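Local coordinates for protein nicastrin (Dictyostelium purpureum, PDB 4R12) that probably serves as the essential nicastrin subunit of gamma-secretase, the complex that cuts membrane proteins such as Notch receptors within the membrane, at residues A[76-79]-A[80-83]. Residues are numbered along the deposited sequence; the frame is centred on the assembly and turned at random.
Sequences YFNS and TSVL. With NAG (2-acetamido-2-deoxy-beta-D-glucopyranose), chain C.
Asn78 OD1 accepts from Ser81 N at 2.9 Å, nearly straight (N-H...O 164°), and so caps the first turn of helix 79-83. The side chain can reach forward because its CG stands between the backbone N and the carbonyl carbon. The other end of the same amide is spent on sugar: ND2 carries the first NAG, so one asparagine both caps the helix and anchors the glycan. Ser81 also ties the loop down, its OG donating to Tyr76 O at 2.7 Å from 25° outside the carbonyl plane; with OG anti to the backbone N (chi1 167°), the hydroxyl swings back to the loop. Behind the cap the helical bonds begin, Val82 N to Asn78 O at 3.0 Å and Leu83 N to Ser79 O at 2.8 Å.

The sugar lies against Tyr76, with NAG O6 over one ring face, toward the rim, and NAG C6 3.4 Å from Tyr76 CD2. Asp53 holds the phenol OH. Were this tyrosine an alanine, the C6 arm of the sugar would probably lose the ring it lies against, and Asp53 the hydroxyl it pairs with.

On the apolar side, Phe77 CD1 meets Val82 CG2 at 4.0 Å, and both side chains pack on Leu72 of strand 67-72. The whole is an asparagine N-cap that doubles as an N-glycosylation site, Asn78-Ser79-Thr80, at a helix start in the nicastrin small lobe.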
# COMPACT_ATOMS: atom_id res chain seq x y z
N TYR A 76 -10.80 -11.42 19.77
CA TYR A 76 -9.88 -11.33 20.89
C TYR A 76 -8.45 -10.96 20.49
O TYR A 76 -7.55 -10.95 21.33
CB TYR A 76 -9.90 -12.65 21.66
CG TYR A 76 -11.20 -12.79 22.40
CD1 TYR A 76 -12.33 -13.32 21.77
CD2 TYR A 76 -11.33 -12.34 23.70
CE1 TYR A 76 -13.54 -13.42 22.44
CE2 TYR A 76 -12.53 -12.44 24.37
CZ TYR A 76 -13.63 -12.97 23.74
OH TYR A 76 -14.82 -13.06 24.42
N PHE A 77 -8.27 -10.62 19.22
CA PHE A 77 -6.97 -10.17 18.73
C PHE A 77 -6.88 -8.64 18.65
O PHE A 77 -7.29 -8.03 17.66
CB PHE A 77 -6.66 -10.78 17.35
CG PHE A 77 -5.33 -10.37 16.79
CD1 PHE A 77 -4.15 -10.68 17.46
CD2 PHE A 77 -5.25 -9.67 15.59
CE1 PHE A 77 -2.91 -10.32 16.94
CE2 PHE A 77 -4.01 -9.29 15.07
CZ PHE A 77 -2.84 -9.62 15.74
N ASN A 78 -6.45 -8.04 19.74
CA ASN A 78 -6.25 -6.61 19.88
C ASN A 78 -5.24 -6.33 21.02
O ASN A 78 -4.97 -7.21 21.76
CB ASN A 78 -7.57 -5.84 20.04
CG ASN A 78 -8.24 -6.05 21.38
OD1 ASN A 78 -7.58 -6.21 22.36
ND2 ASN A 78 -9.57 -6.03 21.42
N SER A 79 -4.67 -5.13 21.13
CA SER A 79 -3.60 -4.88 22.09
C SER A 79 -4.01 -5.25 23.51
O SER A 79 -3.33 -6.01 24.18
CB SER A 79 -3.15 -3.41 22.05
OG SER A 79 -4.24 -2.52 22.18
N THR A 80 -5.15 -4.72 23.96
CA THR A 80 -5.58 -4.90 25.34
C THR A 80 -5.72 -6.36 25.71
O THR A 80 -5.25 -6.81 26.76
CB THR A 80 -6.92 -4.19 25.59
OG1 THR A 80 -6.68 -2.78 25.68
CG2 THR A 80 -7.55 -4.67 26.89
N SER A 81 -6.37 -7.10 24.82
CA SER A 81 -6.69 -8.50 25.04
C SER A 81 -5.45 -9.40 25.01
O SER A 81 -5.32 -10.30 25.83
CB SER A 81 -7.71 -8.94 23.97
OG SER A 81 -7.85 -10.34 23.94
N VAL A 82 -4.55 -9.14 24.07
CA VAL A 82 -3.36 -9.97 23.94
C VAL A 82 -2.31 -9.61 25.01
O VAL A 82 -1.70 -10.50 25.60
CB VAL A 82 -2.73 -9.85 22.53
CG1 VAL A 82 -1.35 -10.49 22.49
CG2 VAL A 82 -3.64 -10.49 21.47
N LEU A 83 -2.13 -8.33 25.28
CA LEU A 83 -1.10 -7.92 26.23
C LEU A 83 -1.43 -8.36 27.65
O LEU A 83 -0.54 -8.47 28.48
CB LEU A 83 -0.86 -6.41 26.18
CG LEU A 83 -0.19 -5.89 24.89
CD1 LEU A 83 0.51 -4.57 25.10
CD2 LEU A 83 0.79 -6.91 24.34
C1 NAG C . -10.36 -5.82 22.26
C2 NAG C . -11.51 -4.85 22.48
C3 NAG C . -12.32 -5.17 23.71
C4 NAG C . -12.77 -6.59 23.75
C5 NAG C . -11.53 -7.48 23.58
C6 NAG C . -11.82 -8.96 23.53
C7 NAG C . -10.75 -2.80 21.58
C8 NAG C . -9.97 -1.55 21.82
N2 NAG C . -11.02 -3.53 22.62
O3 NAG C . -13.43 -4.30 23.71
O4 NAG C . -13.33 -6.75 25.02
O5 NAG C . -10.81 -7.14 22.41
O6 NAG C . -13.00 -9.30 22.86
O7 NAG C . -11.09 -3.09 20.48